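5,10-methylenetetrahydrofolate dehydrogenase (Bombyx mori, PDB 5ZF1) probably catalyses the NADP+-dependent oxidation of 5,10-methylenetetrahydrofolate to 5,10-methenyltetrahydrofolate in one-carbon metabolism. Local coordinates at residues I73-L78 and E106-D111; Q83-D88 and D92-Q97; E116-I119 and I125-G128; T141-V146 and V282-H287. All coordinates share one frame; numbering follows the deposited sequence.

Contact 1 (I73-L78 and E106-D111)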
loop_
_atom_site.group_PDB
_atom_site.type_symbol
_atom_site.label_atom_id
_atom_site.label_comp_id
_atom_site.label_asym_id
_atom_site.label_seq_id
_atom_site.Cartn_x
_atom_site.Cartn_y
_atom_site.Cartn_z
ATOM N N ILE B 73 16.084 -25.442 12.759
ATOM C CA ILE B 73 15.404 -24.743 13.842
ATOM C C ILE B 73 13.905 -24.731 13.570
ATOM O O ILE B 73 13.463 -24.608 12.421
ATOM C CB ILE B 73 15.960 -23.315 13.998
ATOM C CG1 ILE B 73 15.268 -22.587 15.148
ATOM C CG2 ILE B 73 15.776 -22.516 12.720
ATOM C CD1 ILE B 73 15.832 -21.199 15.433
ATOM N N THR B 74 13.113 -24.894 14.625
ATOM C CA THR B 74 11.672 -24.847 14.442
ATOM C C THR B 74 11.178 -23.405 14.457
ATOM O O THR B 74 11.815 -22.504 15.013
ATOM C CB THR B 74 10.937 -25.644 15.522
ATOM O OG1 THR B 74 10.915 -24.892 16.742
ATOM C CG2 THR B 74 11.608 -26.988 15.761
ATOM N N GLU B 75 10.018 -23.203 13.834
ATOM C CA GLU B 75 9.378 -21.894 13.847
ATOM C C GLU B 75 9.172 -21.393 15.271
ATOM O O GLU B 75 9.403 -20.212 15.563
ATOM C CB GLU B 75 8.052 -21.971 13.091
ATOM C CG GLU B 75 7.332 -20.653 12.933
ATOM C CD GLU B 75 6.133 -20.768 12.019
ATOM O OE1 GLU B 75 6.294 -21.229 10.867
ATOM O OE2 GLU B 75 5.022 -20.416 12.463
ATOM N N GLU B 76 8.765 -22.282 16.181
ATOM C CA GLU B 76 8.593 -21.878 17.574
ATOM C C GLU B 76 9.909 -21.427 18.196
ATOM O O GLU B 76 9.920 -20.521 19.037
ATOM C CB GLU B 76 7.984 -23.026 18.385
ATOM C CG GLU B 76 6.577 -23.452 17.956
ATOM C CD GLU B 76 6.543 -24.201 16.626
ATOM O OE1 GLU B 76 7.623 -24.501 16.068
ATOM O OE2 GLU B 76 5.430 -24.490 16.136
ATOM N N GLN B 77 11.027 -22.041 17.800
ATOM C CA GLN B 77 12.318 -21.620 18.334
ATOM C C GLN B 77 12.746 -20.277 17.755
ATOM O O GLN B 77 13.311 -19.443 18.470
ATOM C CB GLN B 77 13.382 -22.676 18.048
ATOM C CG GLN B 77 13.246 -23.963 18.828
ATOM C CD GLN B 77 14.144 -25.048 18.278
ATOM O OE1 GLN B 77 14.342 -25.150 17.067
ATOM N NE2 GLN B 77 14.703 -25.858 19.166
ATOM N N LEU B 78 12.508 -20.058 16.461
ATOM C CA LEU B 78 12.877 -18.783 15.858
ATOM C C LEU B 78 12.068 -17.642 16.457
ATOM O O LEU B 78 12.619 -16.596 16.825
ATOM C CB LEU B 78 12.691 -18.843 14.343
ATOM C CG LEU B 78 13.088 -17.581 13.577
ATOM C CD1 LEU B 78 14.478 -17.094 13.991
ATOM C CD2 LEU B 78 13.023 -17.819 12.079
ATOM N N GLU B 106 7.203 -17.307 6.611
ATOM C CA GLU B 106 7.907 -16.026 6.576
ATOM C C GLU B 106 7.032 -14.894 7.093
ATOM O O GLU B 106 7.526 -13.952 7.724
ATOM C CB GLU B 106 8.369 -15.722 5.155
ATOM C CG GLU B 106 9.438 -14.648 5.065
ATOM C CD GLU B 106 9.805 -14.319 3.630
ATOM O OE1 GLU B 106 9.200 -13.390 3.053
ATOM O OE2 GLU B 106 10.704 -14.991 3.079
ATOM N N ARG B 107 5.730 -14.962 6.818
ATOM C CA ARG B 107 4.805 -13.932 7.276
ATOM C C ARG B 107 4.785 -13.836 8.798
ATOM O O ARG B 107 4.816 -12.733 9.359
ATOM C CB ARG B 107 3.405 -14.225 6.734
ATOM C CG ARG B 107 2.411 -13.098 6.874
ATOM C CD ARG B 107 2.792 -11.934 5.984
ATOM N NE ARG B 107 3.329 -10.848 6.789
ATOM C CZ ARG B 107 4.044 -9.845 6.306
ATOM N NH1 ARG B 107 4.299 -9.782 5.010
ATOM N NH2 ARG B 107 4.495 -8.913 7.126
ATOM N N ARG B 108 4.741 -14.982 9.486
ATOM C CA ARG B 108 4.744 -14.966 10.945
ATOM C C ARG B 108 6.047 -14.390 11.479
ATOM O O ARG B 108 6.054 -13.664 12.484
ATOM C CB ARG B 108 4.524 -16.379 11.493
ATOM C CG ARG B 108 3.102 -16.643 11.957
ATOM C CD ARG B 108 2.893 -18.106 12.317
ATOM N NE ARG B 108 1.545 -18.552 11.984
ATOM C CZ ARG B 108 1.213 -19.813 11.728
ATOM N NH1 ARG B 108 2.137 -20.766 11.768
ATOM N NH2 ARG B 108 -0.043 -20.122 11.433
ATOM N N VAL B 109 7.157 -14.696 10.810
ATOM C CA VAL B 109 8.456 -14.179 11.229
ATOM C C VAL B 109 8.484 -12.662 11.120
ATOM O O VAL B 109 8.869 -11.957 12.064
ATOM C CB VAL B 109 9.572 -14.821 10.391
ATOM C CG1 VAL B 109 10.925 -14.224 10.755
ATOM C CG2 VAL B 109 9.563 -16.331 10.580
ATOM N N CYS B 110 8.091 -12.138 9.961
ATOM C CA CYS B 110 8.107 -10.690 9.756
ATOM C C CYS B 110 7.288 -9.980 10.824
ATOM O O CYS B 110 7.706 -8.940 11.347
ATOM C CB CYS B 110 7.576 -10.344 8.361
ATOM S SG CYS B 110 8.669 -10.761 6.970
ATOM N N ASP B 111 6.134 -10.544 11.190
ATOM C CA ASP B 111 5.219 -9.891 12.114
ATOM C C ASP B 111 5.543 -10.166 13.576
ATOM O O ASP B 111 4.943 -9.536 14.455
ATOM C CB ASP B 111 3.774 -10.301 11.794
ATOM C CG ASP B 111 3.327 -9.825 10.421
ATOM O OD1 ASP B 111 3.903 -8.835 9.927
ATOM O OD2 ASP B 111 2.387 -10.411 9.829
#
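A salt bridge between Glu75 and Arg108 joins two helices of the catalytic domain, 75-87 and 106-112, at the solvent side of a small hydrophobic touch. NH1 of Arg108 gives a nearly straight bond to OE2 of Glu75, 3.0 Å long with an N-H...O angle of 170°. The oxygen uses its syn lone pair and lies in the guanidinium plane, while carboxylate and guanidinium planes stand 60° apart. With CG anti to the backbone N (chi1 -175°) and the chain extended beyond it, Glu75 reaches across to the second helix. Its other oxygen, OE1, accepts from the backbone N of Asn105, just before helix 106-112, and the two bonds together fix the carboxylate's rotation. Shortened to alanine, this position is likely to leave Arg108 NH1 without its charge partner and the N of Asn105 without its acceptor. Deeper down, CD2 of Leu78 meets CG2 of Val109 at 4.1 Å, the side chains crossing at about a right angle. A capping box starts the first helix: Gln77 N bonds Thr74 OG1 at 3.0 Å, and Thr74 N bonds Gln77 OE1. Leu78 also packs on Ile38 of strand 34-40, and Val109 on Ile104 of the loop leading into helix 106-112.

Contact 2 (Q83-D88 and D92-Q97)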
loop_
_atom_site.group_PDB
_atom_site.type_symbol
_atom_site.label_atom_id
_atom_site.label_comp_id
_atom_site.label_asym_id
_atom_site.label_seq_id
_atom_site.Cartn_x
_atom_site.Cartn_y
_atom_site.Cartn_z
ATOM N N GLN B 83 11.345 -12.859 20.072
ATOM C CA GLN B 83 10.654 -12.212 21.183
ATOM C C GLN B 83 11.615 -11.850 22.305
ATOM O O GLN B 83 11.427 -10.827 22.972
ATOM C CB GLN B 83 9.519 -13.101 21.705
ATOM C CG GLN B 83 8.599 -12.414 22.727
ATOM C CD GLN B 83 7.880 -11.173 22.176
ATOM O OE1 GLN B 83 7.795 -10.967 20.965
ATOM N NE2 GLN B 83 7.352 -10.351 23.075
ATOM N N ASN B 84 12.657 -12.659 22.519
ATOM C CA ASN B 84 13.698 -12.291 23.478
ATOM C C ASN B 84 14.433 -11.027 23.043
ATOM O O ASN B 84 14.708 -10.142 23.864
ATOM C CB ASN B 84 14.686 -13.443 23.649
ATOM C CG ASN B 84 14.135 -14.557 24.520
ATOM O OD1 ASN B 84 12.920 -14.713 24.657
ATOM N ND2 ASN B 84 15.029 -15.340 25.114
ATOM N N LEU B 85 14.787 -10.939 21.758
ATOM C CA LEU B 85 15.428 -9.727 21.251
ATOM C C LEU B 85 14.482 -8.537 21.324
ATOM O O LEU B 85 14.922 -7.405 21.576
ATOM C CB LEU B 85 15.903 -9.956 19.817
ATOM C CG LEU B 85 17.015 -10.992 19.642
ATOM C CD1 LEU B 85 17.188 -11.370 18.182
ATOM C CD2 LEU B 85 18.329 -10.454 20.209
ATOM N N ASN B 86 13.176 -8.783 21.136
ATOM C CA ASN B 86 12.179 -7.729 21.291
ATOM C C ASN B 86 12.234 -7.119 22.687
ATOM O O ASN B 86 12.112 -5.903 22.842
ATOM C CB ASN B 86 10.777 -8.278 21.020
ATOM C CG ASN B 86 10.487 -8.492 19.536
ATOM O OD1 ASN B 86 11.192 -7.982 18.658
ATOM N ND2 ASN B 86 9.428 -9.252 19.254
ATOM N N GLU B 87 12.418 -7.945 23.717
ATOM C CA GLU B 87 12.380 -7.464 25.092
ATOM C C GLU B 87 13.737 -7.008 25.619
ATOM O O GLU B 87 13.813 -6.531 26.754
ATOM C CB GLU B 87 11.805 -8.547 26.010
ATOM C CG GLU B 87 10.437 -9.033 25.577
ATOM C CD GLU B 87 10.010 -10.307 26.284
ATOM O OE1 GLU B 87 10.826 -10.877 27.038
ATOM O OE2 GLU B 87 8.855 -10.737 26.086
ATOM N N ASP B 88 14.796 -7.119 24.821
ATOM C CA ASP B 88 16.146 -6.750 25.237
ATOM C C ASP B 88 16.405 -5.286 24.887
ATOM O O ASP B 88 16.633 -4.953 23.721
ATOM C CB ASP B 88 17.155 -7.674 24.561
ATOM C CG ASP B 88 18.572 -7.470 25.064
ATOM O OD1 ASP B 88 18.852 -6.417 25.679
ATOM O OD2 ASP B 88 19.402 -8.369 24.842
ATOM N N ASP B 92 18.575 -2.487 19.455
ATOM C CA ASP B 92 17.770 -1.467 18.792
ATOM C C ASP B 92 17.140 -1.962 17.501
ATOM O O ASP B 92 16.058 -1.492 17.127
ATOM C CB ASP B 92 18.622 -0.232 18.474
ATOM C CG ASP B 92 19.238 0.380 19.707
ATOM O OD1 ASP B 92 18.536 0.500 20.731
ATOM O OD2 ASP B 92 20.432 0.732 19.649
ATOM N N GLY B 93 17.793 -2.888 16.813
ATOM C CA GLY B 93 17.307 -3.355 15.529
ATOM C C GLY B 93 17.440 -4.849 15.377
ATOM O O GLY B 93 18.416 -5.443 15.838
ATOM N N ILE B 94 16.457 -5.474 14.738
ATOM C CA ILE B 94 16.444 -6.911 14.516
ATOM C C ILE B 94 16.204 -7.159 13.038
ATOM O O ILE B 94 15.258 -6.610 12.460
ATOM C CB ILE B 94 15.359 -7.621 15.344
ATOM C CG1 ILE B 94 15.589 -7.422 16.842
ATOM C CG2 ILE B 94 15.314 -9.108 14.971
ATOM C CD1 ILE B 94 14.313 -7.519 17.692
ATOM N N LEU B 95 17.057 -7.979 12.433
ATOM C CA LEU B 95 16.900 -8.428 11.057
ATOM C C LEU B 95 16.902 -9.947 11.024
ATOM O O LEU B 95 17.659 -10.587 11.757
ATOM C CB LEU B 95 18.034 -7.934 10.155
ATOM C CG LEU B 95 18.165 -6.505 9.649
ATOM C CD1 LEU B 95 19.356 -6.435 8.691
ATOM C CD2 LEU B 95 16.887 -6.032 8.958
ATOM N N VAL B 96 16.070 -10.520 10.166
ATOM C CA VAL B 96 16.147 -11.941 9.837
ATOM C C VAL B 96 16.565 -12.048 8.378
ATOM O O VAL B 96 15.892 -11.511 7.490
ATOM C CB VAL B 96 14.814 -12.659 10.106
ATOM C CG1 VAL B 96 14.926 -14.141 9.758
ATOM C CG2 VAL B 96 14.431 -12.497 11.565
ATOM N N GLN B 97 17.692 -12.711 8.128
ATOM C CA GLN B 97 18.158 -12.892 6.756
ATOM C C GLN B 97 17.148 -13.726 5.974
ATOM O O GLN B 97 16.713 -14.789 6.433
ATOM C CB GLN B 97 19.532 -13.563 6.744
ATOM C CG GLN B 97 20.127 -13.778 5.358
ATOM C CD GLN B 97 20.400 -12.474 4.637
ATOM O OE1 GLN B 97 21.010 -11.564 5.192
ATOM N NE2 GLN B 97 19.962 -12.384 3.387
#
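Leu85 and Ile94 mark the closest approach of helix 75-87 to strand 93-96, their CA atoms 7.4 Å apart; between segments 83-88 and 92-97 the chain turns back in three residues from the last turn of the helix into the strand. Ile94 points toward the helix and carries the strand's half of the contact. Chi1 of -61° turns its CG1 to the helix, and the near-extended chi2 (154°) carries CD1 on to the surface, 3.6 Å from CB of Leu85. The same methyl reaches OD1 of Asn86, 3.3 Å away, the two side chains crossing at about a right angle. The polar atom does its bonding elsewhere: OD1 accepts from the N of Ala114. ND2 of Asn86 donates to the O of Ala112 and also to OE1 of Gln83, at 2.9 Å and from above that residue's carbonyl plane. The amide is thus held from both its ends while Ile94 lies against it. Ile113 and Lys117 also touch Ile94. Leu85 continues onto Arg36 and Ile38 of strand 34-40, the middle strand of the parallel sheet; helix 75-87 belongs to the beta-alpha-beta crossover that passes over it from strand 63-69 to edge strand 93-96.

Contact 3 (E116-I119 and I125-G128)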
loop_
_atom_site.group_PDB
_atom_site.type_symbol
_atom_site.label_atom_id
_atom_site.label_comp_id
_atom_site.label_asym_id
_atom_site.label_seq_id
_atom_site.Cartn_x
_atom_site.Cartn_y
_atom_site.Cartn_z
ATOM N N GLU B 116 8.976 -1.389 16.180
ATOM C CA GLU B 116 9.940 -0.357 16.538
ATOM C C GLU B 116 11.385 -0.772 16.282
ATOM O O GLU B 116 12.261 0.107 16.242
ATOM C CB GLU B 116 9.773 0.006 18.020
ATOM C CG GLU B 116 8.408 0.590 18.383
ATOM C CD GLU B 116 7.332 -0.461 18.677
ATOM O OE1 GLU B 116 7.614 -1.684 18.618
ATOM O OE2 GLU B 116 6.187 -0.051 18.978
ATOM N N LYS B 117 11.648 -2.073 16.143
ATOM C CA LYS B 117 12.977 -2.623 15.871
ATOM C C LYS B 117 13.057 -3.301 14.505
ATOM O O LYS B 117 14.042 -3.979 14.210
ATOM C CB LYS B 117 13.378 -3.622 16.965
ATOM C CG LYS B 117 13.218 -3.108 18.393
ATOM C CD LYS B 117 13.764 -4.134 19.395
ATOM C CE LYS B 117 13.618 -3.653 20.827
ATOM N NZ LYS B 117 14.536 -4.417 21.747
ATOM N N ASP B 118 12.038 -3.134 13.657
ATOM C CA ASP B 118 11.929 -3.897 12.413
ATOM C C ASP B 118 12.693 -3.169 11.307
ATOM O O ASP B 118 12.134 -2.435 10.496
ATOM C CB ASP B 118 10.454 -4.086 12.071
ATOM C CG ASP B 118 10.226 -4.675 10.692
ATOM O OD1 ASP B 118 11.029 -5.532 10.256
ATOM O OD2 ASP B 118 9.202 -4.280 10.065
ATOM N N ILE B 119 14.008 -3.414 11.261
ATOM C CA ILE B 119 14.879 -2.647 10.372
ATOM C C ILE B 119 14.552 -2.893 8.902
ATOM O O ILE B 119 14.745 -2.002 8.069
ATOM C CB ILE B 119 16.348 -2.984 10.694
ATOM C CG1 ILE B 119 16.619 -2.693 12.159
ATOM C CG2 ILE B 119 17.309 -2.244 9.773
ATOM C CD1 ILE B 119 16.225 -1.315 12.575
ATOM N N ILE B 125 2.504 -3.544 10.337
ATOM C CA ILE B 125 2.300 -2.194 10.858
ATOM C C ILE B 125 3.199 -1.202 10.135
ATOM O O ILE B 125 2.782 -0.085 9.815
ATOM C CB ILE B 125 2.521 -2.158 12.382
ATOM C CG1 ILE B 125 1.356 -2.868 13.093
ATOM C CG2 ILE B 125 2.655 -0.727 12.881
ATOM C CD1 ILE B 125 1.570 -3.086 14.595
ATOM N N ASN B 126 4.443 -1.587 9.858
ATOM C CA ASN B 126 5.321 -0.659 9.149
ATOM C C ASN B 126 4.908 -0.507 7.692
ATOM O O ASN B 126 4.960 0.598 7.135
ATOM C CB ASN B 126 6.780 -1.112 9.250
ATOM C CG ASN B 126 7.365 -0.889 10.644
ATOM O OD1 ASN B 126 7.017 0.076 11.320
ATOM N ND2 ASN B 126 8.267 -1.776 11.069
ATOM N N ILE B 127 4.496 -1.604 7.056
ATOM C CA ILE B 127 4.015 -1.525 5.683
ATOM C C ILE B 127 2.736 -0.709 5.630
ATOM O O ILE B 127 2.535 0.109 4.722
ATOM C CB ILE B 127 3.803 -2.941 5.116
ATOM C CG1 ILE B 127 5.152 -3.653 4.943
ATOM C CG2 ILE B 127 3.026 -2.888 3.781
ATOM C CD1 ILE B 127 5.967 -3.144 3.769
ATOM N N GLY B 128 1.851 -0.915 6.609
ATOM C CA GLY B 128 0.627 -0.132 6.655
ATOM C C GLY B 128 0.892 1.359 6.724
ATOM O O GLY B 128 0.272 2.143 6.005
#
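One buried hydrogen bond, from Asn126 to Asp118, ties the loop after helix 106-112 to helix 124-131. ND2 of Asn126 donates to OD2 of Asp118 at 2.9 Å, with an N-H...O angle of 157°. The oxygen lies close to the amide plane and is approached on its anti side, a little out of the carboxylate plane. Carboxylate and amide planes are 15° apart, and the two side chains run past each other in opposite directions. CG of Asp118 is anti to its own N (chi1 171°), which turns the carboxylate to the helix.

Further polar bonds fix both groups. OD2 of Asp118 also accepts from the backbone N of His123, its stronger partner, just before helix 124-131; ND2 of Asn126 has a second acceptor in the O of Pro115. The shared oxygen therefore takes two N-H groups and the amide nitrogen reaches two oxygens. A leucine in place of Asp118 would probably leave the N of His123 and the amide of Asn126 without this common acceptor, and the amide with less to fix its turn.

Apolar touch is slight: Asp118 leans on Ile113. Ile125 packs on Ile125 of the second subunit, and Ile127 on Val132 of that subunit, so the helix is also part of the dimer contact.

Asp118 is the centre of an inverse gamma turn. The arrangement is a side-chain bridge between a turn and the following helix, at the passage from the catalytic to the NAD(P)-binding family region.

Contact 4 (T141-V146 and V282-H287)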
loop_
_atom_site.group_PDB
_atom_site.type_symbol
_atom_site.label_atom_id
_atom_site.label_comp_id
_atom_site.label_asym_id
_atom_site.label_seq_id
_atom_site.Cartn_x
_atom_site.Cartn_y
_atom_site.Cartn_z
ATOM N N THR B 141 15.666 -1.717 0.211
ATOM C CA THR B 141 15.908 -1.637 -1.228
ATOM C C THR B 141 15.026 -0.573 -1.869
ATOM O O THR B 141 15.480 0.191 -2.728
ATOM C CB THR B 141 15.678 -3.006 -1.879
ATOM O OG1 THR B 141 16.601 -3.957 -1.340
ATOM C CG2 THR B 141 15.909 -2.930 -3.385
ATOM N N ALA B 142 13.760 -0.497 -1.458
ATOM C CA ALA B 142 12.900 0.564 -1.964
ATOM C C ALA B 142 13.439 1.930 -1.565
ATOM O O ALA B 142 13.481 2.862 -2.377
ATOM C CB ALA B 142 11.465 0.367 -1.455
ATOM N N LEU B 143 13.884 2.066 -0.320
ATOM C CA LEU B 143 14.447 3.336 0.106
ATOM C C LEU B 143 15.708 3.664 -0.681
ATOM O O LEU B 143 15.976 4.837 -0.981
ATOM C CB LEU B 143 14.722 3.285 1.613
ATOM C CG LEU B 143 15.005 4.566 2.386
ATOM C CD1 LEU B 143 13.895 5.598 2.189
ATOM C CD2 LEU B 143 15.148 4.200 3.870
ATOM N N ALA B 144 16.493 2.640 -1.027
ATOM C CA ALA B 144 17.705 2.853 -1.814
ATOM C C ALA B 144 17.381 3.422 -3.191
ATOM O O ALA B 144 18.029 4.369 -3.656
ATOM C CB ALA B 144 18.486 1.542 -1.941
ATOM N N VAL B 145 16.393 2.840 -3.876
ATOM C CA VAL B 145 15.968 3.372 -5.170
ATOM C C VAL B 145 15.550 4.828 -5.046
ATOM O O VAL B 145 15.980 5.684 -5.830
ATOM C CB VAL B 145 14.827 2.516 -5.749
ATOM C CG1 VAL B 145 14.208 3.218 -6.960
ATOM C CG2 VAL B 145 15.374 1.189 -6.119
ATOM N N VAL B 146 14.695 5.129 -4.065
ATOM C CA VAL B 146 14.229 6.495 -3.872
ATOM C C VAL B 146 15.408 7.423 -3.599
ATOM O O VAL B 146 15.460 8.551 -4.102
ATOM C CB VAL B 146 13.186 6.539 -2.738
ATOM C CG1 VAL B 146 13.045 7.951 -2.174
ATOM C CG2 VAL B 146 11.858 6.031 -3.237
ATOM N N VAL B 282 22.304 -1.906 1.701
ATOM C CA VAL B 282 22.966 -2.078 2.990
ATOM C C VAL B 282 23.108 -0.737 3.705
ATOM O O VAL B 282 22.882 -0.641 4.918
ATOM C CB VAL B 282 24.321 -2.783 2.796
ATOM C CG1 VAL B 282 25.142 -2.703 4.052
ATOM C CG2 VAL B 282 24.088 -4.249 2.442
ATOM N N ALA B 283 23.458 0.321 2.960
ATOM C CA ALA B 283 23.536 1.658 3.548
ATOM C C ALA B 283 22.184 2.095 4.091
ATOM O O ALA B 283 22.104 2.715 5.155
ATOM C CB ALA B 283 24.039 2.668 2.516
ATOM N N MET B 284 21.102 1.770 3.378
ATOM C CA MET B 284 19.783 2.128 3.886
ATOM C C MET B 284 19.383 1.299 5.097
ATOM O O MET B 284 18.647 1.799 5.956
ATOM C CB MET B 284 18.743 1.995 2.773
ATOM C CG MET B 284 18.891 3.030 1.692
ATOM S SD MET B 284 18.732 4.700 2.316
ATOM C CE MET B 284 20.422 5.174 2.157
ATOM N N LEU B 285 19.827 0.032 5.189
ATOM C CA LEU B 285 19.621 -0.722 6.423
ATOM C C LEU B 285 20.289 -0.023 7.601
ATOM O O LEU B 285 19.761 -0.028 8.718
ATOM C CB LEU B 285 20.178 -2.143 6.301
ATOM C CG LEU B 285 19.417 -3.161 5.450
ATOM C CD1 LEU B 285 20.228 -4.442 5.309
ATOM C CD2 LEU B 285 18.039 -3.432 6.056
ATOM N N MET B 286 21.464 0.563 7.369
ATOM C CA MET B 286 22.145 1.299 8.434
ATOM C C MET B 286 21.380 2.562 8.796
ATOM O O MET B 286 21.236 2.898 9.984
ATOM C CB MET B 286 23.576 1.626 7.996
ATOM C CG MET B 286 24.429 0.388 7.764
ATOM S SD MET B 286 24.440 -0.760 9.157
ATOM C CE MET B 286 23.866 -2.268 8.372
ATOM N N HIS B 287 20.876 3.274 7.783
ATOM C CA HIS B 287 19.988 4.400 8.031
ATOM C C HIS B 287 18.810 3.990 8.908
ATOM O O HIS B 287 18.438 4.700 9.854
ATOM C CB HIS B 287 19.493 4.975 6.700
ATOM C CG HIS B 287 18.360 5.940 6.848
ATOM N ND1 HIS B 287 17.038 5.549 6.808
ATOM C CD2 HIS B 287 18.351 7.272 7.094
ATOM C CE1 HIS B 287 16.265 6.607 6.980
ATOM N NE2 HIS B 287 17.036 7.663 7.159
#
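Met284 lies against Leu143 and Ala144 as the middle of an apolar contact between helices 140-151 and 277-298. Its sulfur SD is 3.7 Å from CG of Leu143, and the two side chains cross at about a right angle. Its CG comes against the other helix's backbone, 3.6 Å from N of Ala144, and 3.9 Å from that residue's CB. The small alanine lets the helices approach here: the CA atoms of Ala144 and Met284 are 6.1 Å apart. The bend of Met284 at chi2 (-60°) turns SD across Leu143.

Leu143 has a second neighbour in His287, one turn further along helix 277-298. Its CD2 sits 3.7 Å from ND1 of the imidazole and approaches the ring obliquely. The leucine thus fills the groove between Met284 and His287, with CG toward the sulfur and CD2 toward the ring.

The helix segments hold these side chains at a crossing angle of 105°, with axes 8.4 Å apart at their closest. Farther out, OG1 of Thr141 is hydrogen-bonded to OG1 of Thr281, a polar link between the same two helices beside the apolar patch. Ala142 and Val145 pack on Ile174 of helix 171-178, on the side away from helix 277-298. Met284 also touches Ile14 of helix 7-26, while Leu285 and Met286 face helix 44-60.

Through this steep helix-on-helix crossing the long C-terminal helix 277-298 lies across helix 140-151 and reaches helices of the catalytic region, as part of a two-domain dehydrogenase fold.

Contact 1 alone has an exposed member; contacts 2, 3 and 4 are buried, and the centre of contact 4 lies about 5 Å from the centre of the chain, nearer than the others. Contacts 1 and 2 share helix 75-87, contact 2 nested within the loop that contact 1 closes, and meet where Val109 packs on Val96. Lys117 joins contact 2 to contact 3: its O accepts from the N of Ile94, and its NZ bonds the O of Leu85. Leu285 brings contact 4 against Leu95 and Ile119. Chemistry follows place: a salt bridge near the surface in contact 1, an uncharged fit in contact 2, a buried carboxylate-amide bond in contact 3, and apolar helix packing in contact 4.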